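Side-chain contacts in N-acetylglucosamine-specific lectin (Saxidomus purpuratus, PDB 6A7T), which recognises N-acetylglucosamine through a C-type lectin domain whose sugar binding does not require calcium: residues S29-F34 with C152-S157; R46-S51 with G90-A95; A61-E66 with D72-V77; D126-K131 with Q136-Q141. All coordinates share one frame; numbering follows the deposited sequence.

Interaction 1 of 4, residues S29-F34 with C152-S157; sequences SGWEWF and CETDCS. With CA (calcium ion), chain C.
The benzo ring of W31 leans against the side chains of C152 and T154 and is met by both at an oblique angle. Its CZ3 lies 3.8 Å from T154 CG2, and CH2 lies 4.2 Å from C152 CB. The indole and the threonine side chain cross at about a right angle. With chi1 at -176°, T154 OG1 is anti to the backbone N and CG2 sits between N and the carbonyl carbon, which makes the methyl the threonine atom in contact. The hydroxyl is occupied elsewhere along the chain: it bonds to N59 O and accepts from C156 N at 3.2 Å, forming an ST turn. An overlapping Asx turn begins one residue later, in which D155 OD1 receives S157 N at 2.9 Å and also the S157 hydroxyl. Between the two touching residues, E153 points away from W31, and its OE1 and OE2 bind calcium at 2.5 and 2.6 Å. One face of the strand thus packs against W31 and the other carries the metal ligand. The CA atoms of W31 and C152 are 9.2 Å apart, in keeping with an intervening strand. Strand 37-43 lies between strands 32-34 and 148-154 in the sheet, W31 also touches its C38 and L40, and the disulfide from C152 to C55 ties strand 148-154 to helix 48-57.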
loop_
_atom_site.group_PDB
_atom_site.type_symbol
_atom_site.label_atom_id
_atom_site.label_comp_id
_atom_site.label_asym_id
_atom_site.label_seq_id
_atom_site.Cartn_x
_atom_site.Cartn_y
_atom_site.Cartn_z
ATOM N N SER A 29 -11.534 -9.826 8.015
ATOM C CA SER A 29 -12.875 -9.586 7.545
ATOM C C SER A 29 -13.354 -8.207 8.015
ATOM O O SER A 29 -13.225 -7.889 9.153
ATOM C CB SER A 29 -13.808 -10.677 8.064
ATOM O OG SER A 29 -15.128 -10.454 7.594
ATOM N N GLY A 30 -13.944 -7.429 7.125
ATOM C CA GLY A 30 -14.410 -6.101 7.473
ATOM C C GLY A 30 -13.365 -4.993 7.332
ATOM O O GLY A 30 -13.705 -3.834 7.499
ATOM N N TRP A 31 -12.090 -5.352 7.136
ATOM C CA TRP A 31 -11.027 -4.367 6.893
ATOM C C TRP A 31 -10.815 -4.191 5.389
ATOM O O TRP A 31 -11.165 -5.082 4.618
ATOM C CB TRP A 31 -9.743 -4.801 7.570
ATOM C CG TRP A 31 -9.791 -4.909 9.065
ATOM C CD1 TRP A 31 -10.628 -5.664 9.838
ATOM C CD2 TRP A 31 -8.886 -4.278 9.980
ATOM N NE1 TRP A 31 -10.302 -5.564 11.167
ATOM C CE2 TRP A 31 -9.250 -4.701 11.277
ATOM C CE3 TRP A 31 -7.828 -3.370 9.830
ATOM C CZ2 TRP A 31 -8.608 -4.242 12.416
ATOM C CZ3 TRP A 31 -7.226 -2.873 10.955
ATOM C CH2 TRP A 31 -7.581 -3.341 12.237
ATOM N N GLU A 32 -10.261 -3.051 5.005
ATOM C CA GLU A 32 -9.962 -2.703 3.610
ATOM C C GLU A 32 -8.481 -2.424 3.446
ATOM O O GLU A 32 -7.876 -1.821 4.273
ATOM C CB GLU A 32 -10.639 -1.400 3.208
ATOM C CG GLU A 32 -12.115 -1.516 3.018
ATOM C CD GLU A 32 -12.559 -0.228 2.335
ATOM O OE1 GLU A 32 -13.476 0.426 2.867
ATOM O OE2 GLU A 32 -11.945 0.118 1.266
ATOM N N TRP A 33 -7.917 -2.815 2.295
ATOM C CA TRP A 33 -6.505 -2.584 1.977
ATOM C C TRP A 33 -6.322 -1.336 1.115
ATOM O O TRP A 33 -7.081 -1.116 0.168
ATOM C CB TRP A 33 -5.950 -3.798 1.246
ATOM C CG TRP A 33 -4.470 -3.784 1.029
ATOM C CD1 TRP A 33 -3.548 -4.317 1.879
ATOM C CD2 TRP A 33 -3.724 -3.222 -0.070
ATOM N NE1 TRP A 33 -2.301 -4.178 1.350
ATOM C CE2 TRP A 33 -2.370 -3.518 0.164
ATOM C CE3 TRP A 33 -4.074 -2.576 -1.264
ATOM C CZ2 TRP A 33 -1.336 -3.120 -0.683
ATOM C CZ3 TRP A 33 -3.049 -2.200 -2.125
ATOM C CH2 TRP A 33 -1.706 -2.446 -1.832
ATOM N N PHE A 34 -5.281 -0.589 1.429
ATOM C CA PHE A 34 -4.818 0.491 0.589
ATOM C C PHE A 34 -3.359 0.772 0.923
ATOM O O PHE A 34 -3.005 0.922 2.072
ATOM C CB PHE A 34 -5.674 1.742 0.803
ATOM C CG PHE A 34 -5.132 2.931 0.054
ATOM C CD1 PHE A 34 -5.355 3.039 -1.307
ATOM C CD2 PHE A 34 -4.297 3.841 0.676
ATOM C CE1 PHE A 34 -4.794 4.085 -2.017
ATOM C CE2 PHE A 34 -3.774 4.911 -0.033
ATOM C CZ PHE A 34 -4.026 5.015 -1.370
ATOM N N CYS A 152 -8.948 2.635 12.231
ATOM C CA CYS A 152 -7.714 1.957 12.654
ATOM C C CYS A 152 -6.894 1.598 11.400
ATOM O O CYS A 152 -7.479 1.360 10.343
ATOM C CB CYS A 152 -7.922 0.656 13.401
ATOM S SG CYS A 152 -8.997 0.788 14.846
ATOM N N GLU A 153 -5.569 1.682 11.516
ATOM C CA GLU A 153 -4.638 1.333 10.438
ATOM C C GLU A 153 -3.652 0.290 10.982
ATOM O O GLU A 153 -3.121 0.481 12.042
ATOM C CB GLU A 153 -3.951 2.592 9.936
ATOM C CG GLU A 153 -2.969 2.362 8.787
ATOM C CD GLU A 153 -2.178 3.579 8.315
ATOM O OE1 GLU A 153 -2.142 4.638 9.023
ATOM O OE2 GLU A 153 -1.552 3.450 7.259
ATOM N N THR A 154 -3.380 -0.771 10.210
ATOM C CA THR A 154 -2.299 -1.705 10.557
ATOM C C THR A 154 -1.407 -1.903 9.330
ATOM O O THR A 154 -1.893 -1.873 8.179
ATOM C CB THR A 154 -2.837 -3.057 11.049
ATOM O OG1 THR A 154 -1.731 -3.861 11.461
ATOM C CG2 THR A 154 -3.670 -3.764 10.010
ATOM N N ASP A 155 -0.118 -2.137 9.578
ATOM C CA ASP A 155 0.787 -2.487 8.460
ATOM C C ASP A 155 1.229 -3.949 8.587
ATOM O O ASP A 155 2.128 -4.420 7.843
ATOM C CB ASP A 155 2.005 -1.569 8.422
ATOM C CG ASP A 155 2.975 -1.820 9.551
ATOM O OD1 ASP A 155 2.674 -2.660 10.459
ATOM O OD2 ASP A 155 4.049 -1.177 9.530
ATOM N N CYS A 156 0.591 -4.676 9.494
ATOM C CA CYS A 156 0.789 -6.137 9.643
ATOM C C CYS A 156 2.247 -6.467 10.008
ATOM O O CYS A 156 2.693 -7.582 9.760
ATOM C CB CYS A 156 0.399 -6.869 8.364
ATOM S SG CYS A 156 -1.330 -6.670 7.853
ATOM N N SER A 157 2.989 -5.552 10.620
ATOM C CA SER A 157 4.401 -5.847 10.942
ATOM C C SER A 157 4.469 -6.787 12.156
ATOM O O SER A 157 3.657 -6.653 13.064
ATOM C CB SER A 157 5.182 -4.578 11.150
ATOM O OG SER A 157 4.559 -3.791 12.133
HETATM CA CA CA C . -0.906 5.941 7.217
HETATM O O HOH W 1 0.458 5.019 5.370
HETATM O O HOH W 2 0.949 4.923 8.525
#

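Interaction 2 of 4, residues R46-S51 with G90-A95; sequences RGWEDS and GGSWDA
W48, the first residue of helix 48-57, reaches G91 and S92 on strand 86-94 with its indole. From CB, which points toward the strand, the ring departs with CG anti to the backbone N (chi1 -176°). NE1 is 3.8 Å from G91 O, but its hydrogen bond goes to I89 O, two residues before G91. Further round, CZ2 approaches G91 O to 3.7 Å, and the carbonyl stands obliquely to the ring. At the far end of the benzo ring, CH2 lies 3.9 Å from S92 CB and equally near S92 OG. That hydroxyl is placed by a chi1 of 68°, between the backbone N and the carbonyl carbon. The base of the helix is fixed separately: G47 occupies the N-cap position, and its carbonyl O accepts both S51 N at 2.8 Å and S51 OG at 2.9 Å, the hydroxyl coming from 44° above the carbonyl plane. Within the C-type lectin domain, the W48 contact joins the start of helix 48-57 to the sheet containing strand 86-94. The ring also meets W88 nearly perpendicularly and touches L62, I103 and C124. Chemically, the indole splits its duties: its one N-H makes the directed interaction, the bond to I89 O, whereas the carbons facing G91 and S92 make undirected van der Waals contacts.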
loop_
_atom_site.group_PDB
_atom_site.type_symbol
_atom_site.label_atom_id
_atom_site.label_comp_id
_atom_site.label_asym_id
_atom_site.label_seq_id
_atom_site.Cartn_x
_atom_site.Cartn_y
_atom_site.Cartn_z
ATOM N N ARG A 46 -16.960 5.704 20.468
ATOM C CA ARG A 46 -16.065 5.729 21.633
ATOM C C ARG A 46 -15.385 7.096 21.683
ATOM O O ARG A 46 -15.224 7.760 20.661
ATOM C CB ARG A 46 -14.960 4.674 21.517
ATOM C CG ARG A 46 -15.386 3.262 21.139
ATOM C CD ARG A 46 -14.151 2.398 20.897
ATOM N NE ARG A 46 -14.467 1.042 20.497
ATOM C CZ ARG A 46 -14.716 0.683 19.241
ATOM N NH1 ARG A 46 -14.660 1.580 18.289
ATOM N NH2 ARG A 46 -15.010 -0.567 18.945
ATOM N N GLY A 47 -14.981 7.533 22.891
ATOM C CA GLY A 47 -14.160 8.684 23.057
ATOM C C GLY A 47 -12.826 8.470 22.370
ATOM O O GLY A 47 -12.530 7.360 21.973
ATOM N N TRP A 48 -12.082 9.549 22.147
ATOM C CA TRP A 48 -10.851 9.456 21.334
ATOM C C TRP A 48 -9.848 8.533 22.013
ATOM O O TRP A 48 -9.285 7.668 21.327
ATOM C CB TRP A 48 -10.265 10.829 21.082
ATOM C CG TRP A 48 -9.071 10.819 20.192
ATOM C CD1 TRP A 48 -9.088 11.036 18.847
ATOM C CD2 TRP A 48 -7.699 10.621 20.551
ATOM N NE1 TRP A 48 -7.821 11.027 18.355
ATOM C CE2 TRP A 48 -6.950 10.748 19.383
ATOM C CE3 TRP A 48 -7.034 10.357 21.757
ATOM C CZ2 TRP A 48 -5.577 10.565 19.380
ATOM C CZ3 TRP A 48 -5.656 10.308 21.770
ATOM C CH2 TRP A 48 -4.940 10.360 20.579
ATOM N N GLU A 49 -9.614 8.727 23.314
ATOM C CA GLU A 49 -8.703 7.839 24.034
ATOM C C GLU A 49 -9.190 6.377 23.964
ATOM O O GLU A 49 -8.359 5.489 23.795
ATOM C CB GLU A 49 -8.571 8.251 25.496
ATOM C CG GLU A 49 -7.726 9.480 25.667
ATOM C CD GLU A 49 -6.234 9.312 25.414
ATOM O OE1 GLU A 49 -5.766 8.169 25.281
ATOM O OE2 GLU A 49 -5.539 10.354 25.438
ATOM N N ASP A 50 -10.484 6.117 24.166
ATOM C CA ASP A 50 -10.970 4.740 24.063
ATOM C C ASP A 50 -10.851 4.185 22.629
ATOM O O ASP A 50 -10.656 2.979 22.481
ATOM C CB ASP A 50 -12.394 4.569 24.573
ATOM C CG ASP A 50 -12.461 4.661 26.088
ATOM O OD1 ASP A 50 -11.401 4.538 26.747
ATOM O OD2 ASP A 50 -13.608 4.797 26.601
ATOM N N SER A 51 -10.934 5.065 21.640
ATOM C CA SER A 51 -10.689 4.650 20.225
ATOM C C SER A 51 -9.223 4.273 20.050
ATOM O O SER A 51 -8.931 3.307 19.326
ATOM C CB SER A 51 -11.100 5.737 19.240
ATOM O OG SER A 51 -12.482 6.070 19.399
ATOM N N GLY A 90 -5.698 9.307 14.279
ATOM C CA GLY A 90 -4.507 9.149 15.131
ATOM C C GLY A 90 -3.642 10.396 15.151
ATOM O O GLY A 90 -2.423 10.290 14.985
ATOM N N GLY A 91 -4.259 11.551 15.423
ATOM C CA GLY A 91 -3.483 12.801 15.645
ATOM C C GLY A 91 -4.008 13.544 16.838
ATOM O O GLY A 91 -5.173 13.495 17.211
ATOM N N SER A 92 -3.117 14.269 17.508
ATOM C CA SER A 92 -3.446 14.916 18.742
ATOM C C SER A 92 -2.295 15.876 19.076
ATOM O O SER A 92 -1.241 15.826 18.516
ATOM C CB SER A 92 -3.671 13.952 19.909
ATOM O OG SER A 92 -2.466 13.317 20.260
ATOM N N TRP A 93 -2.577 16.703 20.053
ATOM C CA TRP A 93 -1.675 17.701 20.559
ATOM C C TRP A 93 -0.542 17.027 21.310
ATOM O O TRP A 93 -0.769 16.248 22.234
ATOM C CB TRP A 93 -2.406 18.664 21.484
ATOM C CG TRP A 93 -1.528 19.768 21.985
ATOM C CD1 TRP A 93 -0.916 19.868 23.209
ATOM C CD2 TRP A 93 -1.187 20.954 21.260
ATOM N NE1 TRP A 93 -0.198 21.040 23.275
ATOM C CE2 TRP A 93 -0.352 21.727 22.100
ATOM C CE3 TRP A 93 -1.521 21.431 19.999
ATOM C CZ2 TRP A 93 0.141 22.967 21.700
ATOM C CZ3 TRP A 93 -1.009 22.637 19.592
ATOM C CH2 TRP A 93 -0.200 23.393 20.437
ATOM N N ASP A 94 0.658 17.363 20.885
ATOM C CA ASP A 94 1.883 16.910 21.557
ATOM C C ASP A 94 2.418 18.093 22.364
ATOM O O ASP A 94 2.794 19.100 21.748
ATOM C CB ASP A 94 2.930 16.485 20.559
ATOM C CG ASP A 94 4.188 15.874 21.131
ATOM O OD1 ASP A 94 5.016 16.621 21.719
ATOM O OD2 ASP A 94 4.315 14.612 20.987
ATOM N N ALA A 95 2.428 17.958 23.691
ATOM C CA ALA A 95 2.702 19.091 24.549
ATOM C C ALA A 95 4.181 19.470 24.416
ATOM O O ALA A 95 4.524 20.685 24.518
ATOM C CB ALA A 95 2.273 18.831 25.953
#

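Interaction 3 of 4, residues A61-E66 with D72-V77; sequences ALVTVE and DFIRGV. With CA (calcium ion), chain C.
V65 and I74 mark the closest backbone approach, their CA atoms 8.9 Å apart, where the extended chain after strand 61-62 passes helix 68-78 of the C-type lectin fold. V63 and V65 both direct their side chains at the helix, while T64 between them points away, the alternation of an extended chain. A single methyl, I74 CD1, receives both valines. V65 CG2 meets it tip to tip at 3.8 Å, and V63 CG2 lies at 3.9 Å, the V63 and I74 side chains sliding past each other in opposite directions. I74 can reach this far because its chain is stretched out, with chi2 at 163° carrying CD1 away from the helix backbone. All three residues are buried, and V63 and I74 also rest on I151 of strand 148-154, so the methyls lie packed between helix and sheet. The opposite side of the 61-66 segment is polar. There T64 O binds calcium at 2.4 Å and E66 OE1 at 2.3 Å, with E70 and E153 completing the protein ligands and two waters also coordinating the ion. E66 binds the metal in monodentate fashion, since its OE2 stays 3.9 Å from the calcium ion. That second oxygen is engaged instead by T64: OG1 donates to OE2 at 2.7 Å on the syn side, 20° out of the carboxylate plane, which holds the rotation of the liganding carboxylate.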
loop_
_atom_site.group_PDB
_atom_site.type_symbol
_atom_site.label_atom_id
_atom_site.label_comp_id
_atom_site.label_asym_id
_atom_site.label_seq_id
_atom_site.Cartn_x
_atom_site.Cartn_y
_atom_site.Cartn_z
ATOM N N ALA A 61 -3.507 0.776 15.131
ATOM C CA ALA A 61 -3.476 2.090 15.783
ATOM C C ALA A 61 -4.416 3.009 15.037
ATOM O O ALA A 61 -4.721 2.760 13.900
ATOM C CB ALA A 61 -2.073 2.646 15.760
ATOM N N LEU A 62 -4.882 4.073 15.706
ATOM C CA LEU A 62 -5.668 5.062 14.970
ATOM C C LEU A 62 -4.847 5.538 13.751
ATOM O O LEU A 62 -3.618 5.717 13.820
ATOM C CB LEU A 62 -6.023 6.226 15.905
ATOM C CG LEU A 62 -7.143 6.010 16.903
ATOM C CD1 LEU A 62 -7.127 7.110 17.952
ATOM C CD2 LEU A 62 -8.471 5.923 16.189
ATOM N N VAL A 63 -5.547 5.709 12.611
ATOM C CA VAL A 63 -4.949 6.012 11.340
ATOM C C VAL A 63 -4.108 7.287 11.384
ATOM O O VAL A 63 -4.489 8.250 11.979
ATOM C CB VAL A 63 -6.023 6.105 10.244
ATOM C CG1 VAL A 63 -6.959 7.276 10.466
ATOM C CG2 VAL A 63 -5.387 6.120 8.863
ATOM N N THR A 64 -2.950 7.241 10.735
ATOM C CA THR A 64 -2.100 8.424 10.539
ATOM C C THR A 64 -2.043 8.666 9.027
ATOM O O THR A 64 -2.069 7.731 8.292
ATOM C CB THR A 64 -0.732 8.183 11.164
ATOM O OG1 THR A 64 -0.188 7.057 10.494
ATOM C CG2 THR A 64 -0.871 7.926 12.643
ATOM N N VAL A 65 -2.107 9.953 8.620
ATOM C CA VAL A 65 -2.377 10.305 7.201
ATOM C C VAL A 65 -1.182 11.091 6.660
ATOM O O VAL A 65 -1.117 12.309 6.839
ATOM C CB VAL A 65 -3.697 11.066 7.032
ATOM C CG1 VAL A 65 -4.035 11.235 5.543
ATOM C CG2 VAL A 65 -4.840 10.384 7.780
ATOM N N GLU A 66 -0.272 10.324 6.096
ATOM C CA GLU A 66 1.053 10.817 5.672
ATOM C C GLU A 66 1.015 11.462 4.287
ATOM O O GLU A 66 1.949 12.230 3.969
ATOM C CB GLU A 66 2.048 9.672 5.643
ATOM C CG GLU A 66 2.483 9.261 7.052
ATOM C CD GLU A 66 1.625 8.197 7.739
ATOM O OE1 GLU A 66 0.776 7.533 7.069
ATOM O OE2 GLU A 66 1.803 8.063 8.964
ATOM N N ASP A 72 -7.156 10.757 0.266
ATOM C CA ASP A 72 -8.198 10.545 -0.736
ATOM C C ASP A 72 -8.895 9.204 -0.493
ATOM O O ASP A 72 -10.140 9.105 -0.563
ATOM C CB ASP A 72 -7.632 10.699 -2.165
ATOM C CG ASP A 72 -7.256 12.132 -2.587
ATOM O OD1 ASP A 72 -7.654 13.107 -1.904
ATOM O OD2 ASP A 72 -6.511 12.284 -3.625
ATOM N N PHE A 73 -8.124 8.152 -0.246
ATOM C CA PHE A 73 -8.643 6.866 0.030
ATOM C C PHE A 73 -9.636 6.979 1.183
ATOM O O PHE A 73 -10.733 6.473 1.110
ATOM C CB PHE A 73 -7.528 5.863 0.364
ATOM C CG PHE A 73 -8.033 4.632 1.047
ATOM C CD1 PHE A 73 -8.801 3.701 0.362
ATOM C CD2 PHE A 73 -7.779 4.431 2.403
ATOM C CE1 PHE A 73 -9.321 2.583 1.012
ATOM C CE2 PHE A 73 -8.292 3.315 3.042
ATOM C CZ PHE A 73 -9.039 2.390 2.349
ATOM N N ILE A 74 -9.214 7.591 2.301
ATOM C CA ILE A 74 -10.063 7.642 3.495
ATOM C C ILE A 74 -11.349 8.390 3.158
ATOM O O ILE A 74 -12.437 7.931 3.512
ATOM C CB ILE A 74 -9.305 8.270 4.668
ATOM C CG1 ILE A 74 -8.173 7.351 5.124
ATOM C CG2 ILE A 74 -10.259 8.622 5.792
ATOM C CD1 ILE A 74 -7.131 8.011 5.985
ATOM N N ARG A 75 -11.207 9.541 2.486
ATOM C CA ARG A 75 -12.354 10.350 2.143
ATOM C C ARG A 75 -13.316 9.520 1.287
ATOM O O ARG A 75 -14.536 9.639 1.450
ATOM C CB ARG A 75 -11.936 11.642 1.458
ATOM C CG ARG A 75 -13.126 12.575 1.252
ATOM C CD ARG A 75 -12.728 13.894 0.646
ATOM N NE ARG A 75 -11.878 14.666 1.521
ATOM C CZ ARG A 75 -10.561 14.715 1.487
ATOM N NH1 ARG A 75 -9.871 14.171 0.510
ATOM N NH2 ARG A 75 -9.948 15.332 2.488
ATOM N N GLY A 76 -12.758 8.746 0.352
ATOM C CA GLY A 76 -13.577 7.849 -0.520
ATOM C C GLY A 76 -14.509 6.932 0.245
ATOM O O GLY A 76 -15.660 6.739 -0.170
ATOM N N VAL A 77 -14.044 6.366 1.365
ATOM C CA VAL A 77 -14.837 5.487 2.184
ATOM C C VAL A 77 -15.841 6.305 3.009
ATOM O O VAL A 77 -17.070 6.060 2.934
ATOM C CB VAL A 77 -13.945 4.599 3.080
ATOM C CG1 VAL A 77 -14.778 3.694 3.974
ATOM C CG2 VAL A 77 -12.992 3.751 2.244
HETATM CA CA CA C . -0.906 5.941 7.217
HETATM O O HOH W 1 0.458 5.019 5.370
HETATM O O HOH W 2 0.949 4.923 8.525
#

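Interaction 4 of 4, residues D126-K131 with Q136-Q141; sequences DYLNYK and QWNDHQ
Chi1 of -85° at Y127 and -45° at W137 sets each ring anti to its own carbonyl carbon, and the two side chains run side by side into an edge-to-face pair. The indole edge faces the phenol: W137 CD1 stands 3.6 Å above the centre of the Y127 ring, the centroids of that ring and of the five-membered ring of W137 are 4.6 Å apart and the planes make 85°. W137 NE1 comes to 3.2 Å from Y127 CZ. The tyrosine hydroxyl is hydrogen-bonded to D71. The strands are paired by backbone bonds of an antiparallel hairpin. L128 N to Q136 O is the shortest at 2.8 Å, Q136 N to L128 O measures 3.3 Å, and D126 and N138 pair both ways. D126, L128, Q136 and N138 share one face of the hairpin, where L128 CD2 rests against N138 ND2 at 3.7 Å. N138, H140 and R117 bind N-acetylglucosamine, although no sugar is bound here. W137, N138 and D139 match the WND motif of C-type lectins. The aromatic pair thus sets a carbon edge, CD1, over the centre of the phenol, CH-pi in character, whereas on the face carrying D126, L128, Q136 and N138 the engaged atom is N138 OD1, bonded to R117 NE.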
loop_
_atom_site.group_PDB
_atom_site.type_symbol
_atom_site.label_atom_id
_atom_site.label_comp_id
_atom_site.label_asym_id
_atom_site.label_seq_id
_atom_site.Cartn_x
_atom_site.Cartn_y
_atom_site.Cartn_z
ATOM N N ASP A 126 -10.068 14.625 14.181
ATOM C CA ASP A 126 -11.035 13.841 13.422
ATOM C C ASP A 126 -11.017 14.261 11.950
ATOM O O ASP A 126 -10.424 15.253 11.590
ATOM C CB ASP A 126 -12.417 13.931 14.057
ATOM C CG ASP A 126 -13.085 15.293 14.101
ATOM O OD1 ASP A 126 -12.670 16.160 13.339
ATOM O OD2 ASP A 126 -14.068 15.400 14.863
ATOM N N TYR A 127 -11.616 13.425 11.093
ATOM C CA TYR A 127 -12.230 13.881 9.821
ATOM C C TYR A 127 -13.615 14.355 10.219
ATOM O O TYR A 127 -14.321 13.645 10.897
ATOM C CB TYR A 127 -12.334 12.752 8.789
ATOM C CG TYR A 127 -11.097 12.552 7.972
ATOM C CD1 TYR A 127 -10.862 13.211 6.771
ATOM C CD2 TYR A 127 -10.115 11.663 8.406
ATOM C CE1 TYR A 127 -9.708 13.003 6.035
ATOM C CE2 TYR A 127 -8.933 11.496 7.712
ATOM C CZ TYR A 127 -8.715 12.151 6.508
ATOM O OH TYR A 127 -7.540 11.974 5.824
ATOM N N LEU A 128 -14.028 15.521 9.715
ATOM C CA LEU A 128 -15.343 16.062 9.985
ATOM C C LEU A 128 -15.988 16.477 8.663
ATOM O O LEU A 128 -15.261 16.956 7.780
ATOM C CB LEU A 128 -15.151 17.312 10.858
ATOM C CG LEU A 128 -16.393 18.142 11.170
ATOM C CD1 LEU A 128 -17.446 17.396 11.969
ATOM C CD2 LEU A 128 -16.002 19.447 11.869
ATOM N N ASN A 129 -17.307 16.296 8.603
ATOM C CA ASN A 129 -18.134 16.824 7.507
ATOM C C ASN A 129 -19.194 17.726 8.110
ATOM O O ASN A 129 -20.234 17.265 8.586
ATOM C CB ASN A 129 -18.737 15.668 6.730
ATOM C CG ASN A 129 -19.518 16.138 5.531
ATOM O OD1 ASN A 129 -19.084 17.056 4.841
ATOM N ND2 ASN A 129 -20.627 15.471 5.298
ATOM N N TYR A 130 -18.898 19.019 8.135
ATOM C CA TYR A 130 -19.822 19.985 8.703
ATOM C C TYR A 130 -19.480 21.392 8.197
ATOM O O TYR A 130 -18.359 21.893 8.324
ATOM C CB TYR A 130 -19.854 19.922 10.234
ATOM C CG TYR A 130 -20.882 20.842 10.856
ATOM C CD1 TYR A 130 -22.226 20.721 10.552
ATOM C CD2 TYR A 130 -20.501 21.865 11.705
ATOM C CE1 TYR A 130 -23.170 21.578 11.089
ATOM C CE2 TYR A 130 -21.432 22.730 12.257
ATOM C CZ TYR A 130 -22.768 22.595 11.941
ATOM O OH TYR A 130 -23.691 23.452 12.487
ATOM N N LYS A 131 -20.486 22.001 7.550
ATOM C CA LYS A 131 -20.367 23.309 6.916
ATOM C C LYS A 131 -19.144 23.338 5.980
ATOM O O LYS A 131 -19.083 22.582 5.035
ATOM C CB LYS A 131 -20.411 24.386 8.011
ATOM C CG LYS A 131 -21.602 24.253 8.961
ATOM C CD LYS A 131 -21.983 25.509 9.738
ATOM C CE LYS A 131 -20.855 26.049 10.590
ATOM N NZ LYS A 131 -21.371 26.714 11.816
ATOM N N GLN A 136 -12.503 16.817 6.062
ATOM C CA GLN A 136 -11.155 17.315 6.324
ATOM C C GLN A 136 -10.960 17.278 7.842
ATOM O O GLN A 136 -11.925 17.101 8.624
ATOM C CB GLN A 136 -11.005 18.727 5.746
ATOM C CG GLN A 136 -10.987 18.761 4.231
ATOM C CD GLN A 136 -11.172 20.179 3.738
ATOM O OE1 GLN A 136 -12.148 20.861 4.048
ATOM N NE2 GLN A 136 -10.176 20.633 3.031
ATOM N N TRP A 137 -9.746 17.562 8.280
ATOM C CA TRP A 137 -9.459 17.405 9.716
ATOM C C TRP A 137 -9.967 18.590 10.549
ATOM O O TRP A 137 -9.938 19.732 10.083
ATOM C CB TRP A 137 -7.968 17.169 9.972
ATOM C CG TRP A 137 -7.284 16.190 9.104
ATOM C CD1 TRP A 137 -7.802 15.061 8.541
ATOM C CD2 TRP A 137 -5.898 16.208 8.772
ATOM N NE1 TRP A 137 -6.852 14.432 7.827
ATOM C CE2 TRP A 137 -5.664 15.112 7.942
ATOM C CE3 TRP A 137 -4.838 17.084 9.042
ATOM C CZ2 TRP A 137 -4.427 14.824 7.395
ATOM C CZ3 TRP A 137 -3.625 16.826 8.450
ATOM C CH2 TRP A 137 -3.393 15.696 7.697
ATOM N N ASN A 138 -10.489 18.310 11.761
ATOM C CA ASN A 138 -10.913 19.289 12.751
ATOM C C ASN A 138 -10.309 18.883 14.108
ATOM O O ASN A 138 -10.031 17.676 14.337
ATOM C CB ASN A 138 -12.423 19.322 12.959
ATOM C CG ASN A 138 -12.858 20.446 13.852
ATOM O OD1 ASN A 138 -12.310 21.522 13.720
ATOM N ND2 ASN A 138 -13.799 20.192 14.756
ATOM N N ASP A 139 -10.056 19.863 14.964
ATOM C CA ASP A 139 -9.533 19.662 16.336
ATOM C C ASP A 139 -10.682 19.768 17.327
ATOM O O ASP A 139 -11.429 20.768 17.334
ATOM C CB ASP A 139 -8.478 20.727 16.668
ATOM C CG ASP A 139 -9.002 22.154 16.540
ATOM O OD1 ASP A 139 -9.358 22.528 15.406
ATOM O OD2 ASP A 139 -9.161 22.823 17.589
ATOM N N HIS A 140 -10.837 18.776 18.213
ATOM C CA HIS A 140 -11.848 18.720 19.207
ATOM C C HIS A 140 -11.140 18.656 20.568
ATOM O O HIS A 140 -10.217 17.866 20.741
ATOM C CB HIS A 140 -12.775 17.495 19.039
ATOM C CG HIS A 140 -13.916 17.454 19.997
ATOM N ND1 HIS A 140 -14.998 18.328 19.883
ATOM C CD2 HIS A 140 -14.236 16.622 21.020
ATOM C CE1 HIS A 140 -15.896 18.039 20.801
ATOM N NE2 HIS A 140 -15.443 17.017 21.538
ATOM N N GLN A 141 -11.593 19.468 21.524
ATOM C CA GLN A 141 -10.810 19.627 22.759
ATOM C C GLN A 141 -11.228 18.623 23.851
ATOM O O GLN A 141 -10.622 18.596 24.933
ATOM C CB GLN A 141 -10.864 21.113 23.138
ATOM C CG GLN A 141 -9.740 21.909 22.480
ATOM C CD GLN A 141 -9.875 22.089 20.986
ATOM O OE1 GLN A 141 -10.959 22.282 20.463
ATOM N NE2 GLN A 141 -8.762 22.101 20.284
#

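In the fold
The four contacts are spread over one compact domain. Interactions 1 and 3 are joined through the same calcium ion, and E153 N lies 2.8 Å from A61 O, a probable hydrogen bond between neighbouring strands. Interaction 3 also leads on to the others. V63 O meets G90 N of interaction 2 at 2.8 Å, again probably bonded, and V65 CG1 packs on Y127 OH of interaction 4 at 3.6 Å. Interactions 2 and 4 reach adjacent strands of one sheet without touching, their nearest atoms about 6 Å apart. Interactions 1 and 4, with centres 23 Å apart, lie on opposite sides of the chain's centre, and the Y127 side chain is about 9 Å from the calcium.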